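Long-range contacts in ubiquitin conjugating enzyme (Agrocybe aegerita, PDB 3WE5), which probably accepts activated ubiquitin from an E1 enzyme as a thioester on its active-site cysteine and passes it on toward substrate proteins: residues A[54-60]-A[73-79]; A[107-111]-A[153-159]. All coordinates share one frame; numbering follows the deposited sequence.

Overall arrangement
Both contacts belong to the ubiquitin-conjugating fold. Interaction 1, close to the centre of the chain, is the hairpin of the two inner strands of the antiparallel sheet. It is built on regular backbone bonds, with one face in the hydrophobic core and the other, more polar, partly exposed. Interaction 2 is peripheral and only partly buried, its centre about 17 Å from that of interaction 1, and it touches the second subunit. There a loop turn meets a C-terminal helix and the chain beyond it, joined through a ring stack, one side-chain hydrogen bond and a water bridge. The two contacts touch directly: Arg78 NH1 of interaction 1 forms a salt bridge with Asp159 OD2 of interaction 2.

Interaction 1: A[54-60]-A[73-79]; sequences SKWLFTI and YTLQFRF
Trp56 and Phe79 both carry their rings back beside their own backbone N (chi1 -67° and -48°), and these rotations bring the edge of Phe79 onto a face of the indole. They close one end of the antiparallel beta hairpin formed by the two inner strands of the sheet in the ubiquitin-conjugating fold. The ring pair is T-shaped, with planes 75° apart and Phe79 CE2 3.7 Å from Trp56 CG. The indole N-H is taken up separately by the backbone O of Asp52.

Backbone bonds run in reciprocal pairs between Trp56 and Phe77, Phe58 and Leu75, and Ile60 and Tyr73, and all six of these residues turn their side chains to the same face. Large apolar groups suit Phe58, Phe77 and Phe79 because Val127 of helix 127-140 packs on all three; Tyr73, partly exposed, has its OH bonded to Glu71. Phe58 CD1 meets Phe77 CE1 at 3.7 Å with the two rings oblique, and Ile60 CG1 lies 3.9 Å from Leu75 CD2.

The other face carries Lys55, Leu57, Thr59, Thr74, Gln76 and Arg78, mostly polar chains that can lie along a partly exposed sheet, with Leu57 the apolar exception. Leu57 CD2 rests 3.7 Å from Gln76 CB, the two chains side by side. Arg78 reaches beyond the hairpin to a salt bridge with Asp159. The Lys55 chain, bent at its last two torsions, brings its ammonium over toward Gln76, where one water accepts from Lys55 NZ at 3.0 Å and donates to Gln76 OE1 at 2.7 Å.

Interaction 2: A[107-111]-A[153-159]; sequences YSNGH and YVRTAPD
Tyr107 to Gly110 form a type I beta turn, closed by the bond from Gly110 N to Tyr107 O (2.8 Å), and the turn lies against Tyr153 and Val154 on helix 150-156. Gly110 has a positive phi (94°), where a side chain would press on the preceding carbonyl O, and this explains glycine here. In E2 enzymes this loop leads up to the catalytic cysteine.

Tyr153 is the centre of the contact. Its CG stands opposite the backbone N (chi1 177°), which sends the ring out from the helix into the aromatic cluster with Tyr107 and His111. Tyr107 covers one face in an offset, somewhat tilted stack, Tyr107 CG lying 3.5 Å from Tyr153 CD2, and Ala157 CB covers the opposite face, where a small methyl fits. The Tyr107 hydroxyl is engaged by Asp149 of its own chain and by Arg152 of the second subunit. At the rim, Tyr153 OH meets His111 ND1 in a short hydrogen bond (2.6 Å) that is almost straight (177°) and lies in the imidazole plane. Pro158 O also sits at the imidazole edge, 3.2 Å from His111 CE1.

Asn109 probably helps to position the histidine. Its OD1 accepts from His111 N at 3.1 Å, making an Asx turn, while its ND2 lies over the middle of the imidazole face. ND2 also joins Val154 O through a water, and Val154 CG2 fits 3.6 Å from Ser108 OG. With its ring held on both faces and its hydroxyl bonded to His111, Tyr153 probably has little freedom to turn, which would hold the helix against the loop.

Interaction 1: A[54-60]-A[73-79]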
loop_
_atom_site.group_PDB
_atom_site.type_symbol
_atom_site.label_atom_id
_atom_site.label_comp_id
_atom_site.label_asym_id
_atom_site.label_seq_id
_atom_site.Cartn_x
_atom_site.Cartn_y
_atom_site.Cartn_z
ATOM N N SER A 54 -16.735 -25.936 -1.048
ATOM C CA SER A 54 -16.783 -24.696 -1.796
ATOM C C SER A 54 -16.338 -23.493 -0.977
ATOM O O SER A 54 -15.797 -22.532 -1.518
ATOM C CB SER A 54 -18.196 -24.443 -2.306
ATOM O OG SER A 54 -18.564 -25.482 -3.192
ATOM N N LYS A 55 -16.621 -23.518 0.324
ATOM C CA LYS A 55 -16.283 -22.376 1.180
ATOM C C LYS A 55 -15.933 -22.859 2.584
ATOM O O LYS A 55 -16.732 -23.544 3.221
ATOM C CB LYS A 55 -17.450 -21.364 1.255
ATOM C CG LYS A 55 -17.092 -20.064 1.976
ATOM C CD LYS A 55 -18.208 -19.010 1.844
ATOM C CE LYS A 55 -19.478 -19.452 2.542
ATOM N NZ LYS A 55 -19.259 -19.675 4.010
ATOM N N TRP A 56 -14.750 -22.455 3.068
ATOM C CA TRP A 56 -14.332 -22.753 4.441
ATOM C C TRP A 56 -14.027 -21.460 5.193
ATOM O O TRP A 56 -13.646 -20.440 4.606
ATOM C CB TRP A 56 -13.049 -23.612 4.448
ATOM C CG TRP A 56 -13.164 -25.015 3.905
ATOM C CD1 TRP A 56 -14.287 -25.647 3.425
ATOM C CD2 TRP A 56 -12.095 -25.957 3.811
ATOM N NE1 TRP A 56 -13.969 -26.935 3.027
ATOM C CE2 TRP A 56 -12.628 -27.149 3.258
ATOM C CE3 TRP A 56 -10.728 -25.909 4.145
ATOM C CZ2 TRP A 56 -11.834 -28.287 3.007
ATOM C CZ3 TRP A 56 -9.936 -27.037 3.891
ATOM C CH2 TRP A 56 -10.500 -28.225 3.342
ATOM N N LEU A 57 -14.196 -21.502 6.515
ATOM C CA LEU A 57 -13.860 -20.366 7.371
ATOM C C LEU A 57 -12.885 -20.788 8.477
ATOM O O LEU A 57 -13.053 -21.837 9.103
ATOM C CB LEU A 57 -15.128 -19.852 8.060
ATOM C CG LEU A 57 -16.210 -19.274 7.153
ATOM C CD1 LEU A 57 -17.475 -18.978 8.007
ATOM C CD2 LEU A 57 -15.736 -18.028 6.453
ATOM N N PHE A 58 -11.880 -19.942 8.703
ATOM C CA PHE A 58 -10.927 -20.081 9.810
ATOM C C PHE A 58 -10.937 -18.809 10.673
ATOM O O PHE A 58 -11.313 -17.740 10.213
ATOM C CB PHE A 58 -9.499 -20.238 9.259
ATOM C CG PHE A 58 -9.255 -21.516 8.545
ATOM C CD1 PHE A 58 -9.654 -21.673 7.222
ATOM C CD2 PHE A 58 -8.621 -22.578 9.181
ATOM C CE1 PHE A 58 -9.420 -22.865 6.556
ATOM C CE2 PHE A 58 -8.376 -23.771 8.528
ATOM C CZ PHE A 58 -8.801 -23.920 7.196
ATOM N N THR A 59 -10.512 -18.929 11.927
ATOM C CA THR A 59 -10.081 -17.733 12.655
ATOM C C THR A 59 -8.560 -17.702 12.673
ATOM O O THR A 59 -7.922 -18.744 12.744
ATOM C CB THR A 59 -10.638 -17.646 14.068
ATOM O OG1 THR A 59 -10.225 -18.779 14.821
ATOM C CG2 THR A 59 -12.150 -17.581 14.033
ATOM N N ILE A 60 -8.013 -16.492 12.585
ATOM C CA ILE A 60 -6.566 -16.287 12.564
ATOM C C ILE A 60 -6.232 -15.332 13.704
ATOM O O ILE A 60 -6.730 -14.190 13.752
ATOM C CB ILE A 60 -6.130 -15.633 11.263
ATOM C CG1 ILE A 60 -6.509 -16.510 10.053
ATOM C CG2 ILE A 60 -4.621 -15.321 11.285
ATOM C CD1 ILE A 60 -5.875 -17.895 10.041
ATOM N N TYR A 73 -9.318 -12.787 13.692
ATOM C CA TYR A 73 -9.972 -12.338 12.470
ATOM C C TYR A 73 -10.519 -13.538 11.760
ATOM O O TYR A 73 -9.941 -14.605 11.829
ATOM C CB TYR A 73 -8.976 -11.617 11.563
ATOM C CG TYR A 73 -8.443 -10.383 12.230
ATOM C CD1 TYR A 73 -9.138 -9.194 12.142
ATOM C CD2 TYR A 73 -7.264 -10.420 12.971
ATOM C CE1 TYR A 73 -8.686 -8.064 12.752
ATOM C CE2 TYR A 73 -6.793 -9.267 13.600
ATOM C CZ TYR A 73 -7.522 -8.097 13.481
ATOM O OH TYR A 73 -7.108 -6.914 14.074
ATOM N N THR A 74 -11.619 -13.353 11.040
ATOM C CA THR A 74 -12.203 -14.472 10.308
ATOM C C THR A 74 -11.730 -14.415 8.863
ATOM O O THR A 74 -11.836 -13.375 8.208
ATOM C CB THR A 74 -13.732 -14.404 10.389
ATOM O OG1 THR A 74 -14.120 -14.586 11.761
ATOM C CG2 THR A 74 -14.381 -15.483 9.553
ATOM N N LEU A 75 -11.206 -15.543 8.394
ATOM C CA LEU A 75 -10.627 -15.670 7.044
ATOM C C LEU A 75 -11.445 -16.689 6.260
ATOM O O LEU A 75 -11.669 -17.808 6.725
ATOM C CB LEU A 75 -9.172 -16.137 7.156
ATOM C CG LEU A 75 -8.327 -16.219 5.878
ATOM C CD1 LEU A 75 -8.154 -14.816 5.276
ATOM C CD2 LEU A 75 -6.950 -16.852 6.179
ATOM N N GLN A 76 -11.884 -16.289 5.064
ATOM C CA GLN A 76 -12.726 -17.140 4.224
ATOM C C GLN A 76 -11.941 -17.620 3.012
ATOM O O GLN A 76 -11.205 -16.838 2.412
ATOM C CB GLN A 76 -13.933 -16.312 3.776
ATOM C CG GLN A 76 -14.921 -17.003 2.819
ATOM C CD GLN A 76 -15.975 -15.990 2.372
ATOM O OE1 GLN A 76 -16.905 -15.700 3.111
ATOM N NE2 GLN A 76 -15.785 -15.395 1.201
ATOM N N PHE A 77 -12.065 -18.910 2.717
ATOM C CA PHE A 77 -11.531 -19.521 1.496
ATOM C C PHE A 77 -12.699 -19.921 0.620
ATOM O O PHE A 77 -13.607 -20.598 1.089
ATOM C CB PHE A 77 -10.752 -20.784 1.837
ATOM C CG PHE A 77 -9.434 -20.506 2.473
ATOM C CD1 PHE A 77 -9.367 -20.074 3.778
ATOM C CD2 PHE A 77 -8.255 -20.678 1.755
ATOM C CE1 PHE A 77 -8.113 -19.799 4.369
ATOM C CE2 PHE A 77 -7.046 -20.418 2.318
ATOM C CZ PHE A 77 -6.964 -19.960 3.622
ATOM N N ARG A 78 -12.664 -19.534 -0.649
ATOM C CA ARG A 78 -13.604 -20.093 -1.631
ATOM C C ARG A 78 -12.851 -20.852 -2.713
ATOM O O ARG A 78 -11.821 -20.364 -3.210
ATOM C CB ARG A 78 -14.459 -18.971 -2.241
ATOM C CG ARG A 78 -15.574 -18.507 -1.325
ATOM C CD ARG A 78 -16.492 -17.504 -2.007
ATOM N NE ARG A 78 -15.861 -16.196 -2.102
ATOM C CZ ARG A 78 -16.390 -15.161 -2.742
ATOM N NH1 ARG A 78 -17.551 -15.291 -3.378
ATOM N NH2 ARG A 78 -15.754 -14.000 -2.758
ATOM N N PHE A 79 -13.353 -22.031 -3.070
ATOM C CA PHE A 79 -12.674 -22.943 -4.016
ATOM C C PHE A 79 -13.502 -23.120 -5.280
ATOM O O PHE A 79 -14.706 -23.385 -5.195
ATOM C CB PHE A 79 -12.446 -24.328 -3.379
ATOM C CG PHE A 79 -11.839 -24.268 -1.987
ATOM C CD1 PHE A 79 -10.483 -23.999 -1.831
ATOM C CD2 PHE A 79 -12.621 -24.462 -0.860
ATOM C CE1 PHE A 79 -9.914 -23.891 -0.547
ATOM C CE2 PHE A 79 -12.049 -24.398 0.428
ATOM C CZ PHE A 79 -10.702 -24.108 0.570
HETATM O O HOH W 1 -18.677 -16.881 4.845
#

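Interaction 2: A[107-111]-A[153-159]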
loop_
_atom_site.group_PDB
_atom_site.type_symbol
_atom_site.label_atom_id
_atom_site.label_comp_id
_atom_site.label_asym_id
_atom_site.label_seq_id
_atom_site.Cartn_x
_atom_site.Cartn_y
_atom_site.Cartn_z
ATOM N N TYR A 107 -7.240 -4.848 2.176
ATOM C CA TYR A 107 -8.210 -3.801 1.884
ATOM C C TYR A 107 -9.329 -3.784 2.924
ATOM O O TYR A 107 -9.559 -4.776 3.610
ATOM C CB TYR A 107 -8.749 -3.978 0.460
ATOM C CG TYR A 107 -7.697 -3.646 -0.569
ATOM C CD1 TYR A 107 -7.396 -2.318 -0.860
ATOM C CD2 TYR A 107 -6.971 -4.642 -1.213
ATOM C CE1 TYR A 107 -6.427 -1.985 -1.776
ATOM C CE2 TYR A 107 -5.990 -4.317 -2.137
ATOM C CZ TYR A 107 -5.726 -2.986 -2.408
ATOM O OH TYR A 107 -4.756 -2.644 -3.319
ATOM N N SER A 108 -10.014 -2.656 3.060
ATOM C CA SER A 108 -11.057 -2.516 4.079
ATOM C C SER A 108 -12.263 -3.420 3.801
ATOM O O SER A 108 -13.080 -3.672 4.691
ATOM C CB SER A 108 -11.493 -1.046 4.197
ATOM O OG SER A 108 -12.038 -0.593 2.968
ATOM N N ASN A 109 -12.385 -3.892 2.561
ATOM C CA ASN A 109 -13.422 -4.835 2.206
ATOM C C ASN A 109 -12.975 -6.274 2.445
ATOM O O ASN A 109 -13.692 -7.208 2.111
ATOM C CB ASN A 109 -13.865 -4.650 0.751
ATOM C CG ASN A 109 -12.808 -5.081 -0.251
ATOM O OD1 ASN A 109 -11.639 -5.282 0.093
ATOM N ND2 ASN A 109 -13.213 -5.199 -1.512
ATOM N N GLY A 110 -11.778 -6.449 2.998
ATOM C CA GLY A 110 -11.302 -7.787 3.346
ATOM C C GLY A 110 -10.447 -8.469 2.297
ATOM O O GLY A 110 -9.811 -9.498 2.583
ATOM N N HIS A 111 -10.423 -7.920 1.083
ATOM C CA HIS A 111 -9.610 -8.500 0.018
ATOM C C HIS A 111 -8.138 -8.373 0.375
ATOM O O HIS A 111 -7.729 -7.420 1.046
ATOM C CB HIS A 111 -9.884 -7.795 -1.305
ATOM C CG HIS A 111 -11.243 -8.078 -1.857
ATOM N ND1 HIS A 111 -11.597 -7.761 -3.151
ATOM C CD2 HIS A 111 -12.328 -8.665 -1.301
ATOM C CE1 HIS A 111 -12.846 -8.138 -3.365
ATOM N NE2 HIS A 111 -13.313 -8.690 -2.259
ATOM N N TYR A 153 -9.636 1.176 -4.781
ATOM C CA TYR A 153 -9.899 -0.242 -4.991
ATOM C C TYR A 153 -11.299 -0.659 -4.544
ATOM O O TYR A 153 -12.013 -1.344 -5.278
ATOM C CB TYR A 153 -8.855 -1.109 -4.272
ATOM C CG TYR A 153 -9.139 -2.582 -4.423
ATOM C CD1 TYR A 153 -8.845 -3.245 -5.605
ATOM C CD2 TYR A 153 -9.720 -3.308 -3.390
ATOM C CE1 TYR A 153 -9.108 -4.586 -5.752
ATOM C CE2 TYR A 153 -9.995 -4.647 -3.528
ATOM C CZ TYR A 153 -9.691 -5.281 -4.713
ATOM O OH TYR A 153 -9.962 -6.623 -4.860
ATOM N N VAL A 154 -11.685 -0.259 -3.336
ATOM C CA VAL A 154 -12.887 -0.818 -2.718
ATOM C C VAL A 154 -14.180 -0.370 -3.424
ATOM O O VAL A 154 -15.164 -1.111 -3.477
ATOM C CB VAL A 154 -12.903 -0.548 -1.198
ATOM C CG1 VAL A 154 -14.265 -0.833 -0.603
ATOM C CG2 VAL A 154 -11.829 -1.400 -0.499
ATOM N N ARG A 155 -14.157 0.829 -4.002
ATOM C CA ARG A 155 -15.327 1.365 -4.702
ATOM C C ARG A 155 -15.771 0.494 -5.869
ATOM O O ARG A 155 -16.969 0.307 -6.093
ATOM C CB ARG A 155 -15.038 2.776 -5.228
ATOM C CG ARG A 155 -15.075 3.861 -4.176
ATOM C CD ARG A 155 -15.223 5.239 -4.815
ATOM N NE ARG A 155 -13.977 5.708 -5.414
ATOM C CZ ARG A 155 -13.040 6.375 -4.747
ATOM N NH1 ARG A 155 -13.214 6.646 -3.456
ATOM N NH2 ARG A 155 -11.931 6.768 -5.365
ATOM N N THR A 156 -14.804 -0.032 -6.617
ATOM C CA THR A 156 -15.096 -0.768 -7.846
ATOM C C THR A 156 -14.814 -2.273 -7.722
ATOM O O THR A 156 -14.921 -3.018 -8.698
ATOM C CB THR A 156 -14.281 -0.189 -9.024
ATOM O OG1 THR A 156 -14.509 -0.963 -10.208
ATOM C CG2 THR A 156 -12.805 -0.210 -8.696
ATOM N N ALA A 157 -14.476 -2.719 -6.515
ATOM C CA ALA A 157 -14.064 -4.111 -6.298
ATOM C C ALA A 157 -15.175 -5.151 -6.503
ATOM O O ALA A 157 -16.289 -4.997 -6.000
ATOM C CB ALA A 157 -13.423 -4.269 -4.918
ATOM N N PRO A 158 -14.856 -6.231 -7.226
ATOM C CA PRO A 158 -15.799 -7.308 -7.548
ATOM C C PRO A 158 -16.042 -8.236 -6.356
ATOM O O PRO A 158 -15.262 -8.194 -5.396
ATOM C CB PRO A 158 -15.066 -8.070 -8.644
ATOM C CG PRO A 158 -13.620 -7.897 -8.296
ATOM C CD PRO A 158 -13.502 -6.510 -7.738
ATOM N N ASP A 159 -17.095 -9.054 -6.425
ATOM C CA ASP A 159 -17.420 -9.997 -5.350
ATOM C C ASP A 159 -16.233 -10.883 -5.027
ATOM O O ASP A 159 -15.854 -11.052 -3.866
ATOM C CB ASP A 159 -18.604 -10.901 -5.727
ATOM C CG ASP A 159 -18.815 -12.037 -4.718
ATOM O OD1 ASP A 159 -19.260 -11.754 -3.585
ATOM O OD2 ASP A 159 -18.531 -13.210 -5.052
HETATM O O HOH W 2 -16.173 -3.921 -2.122
#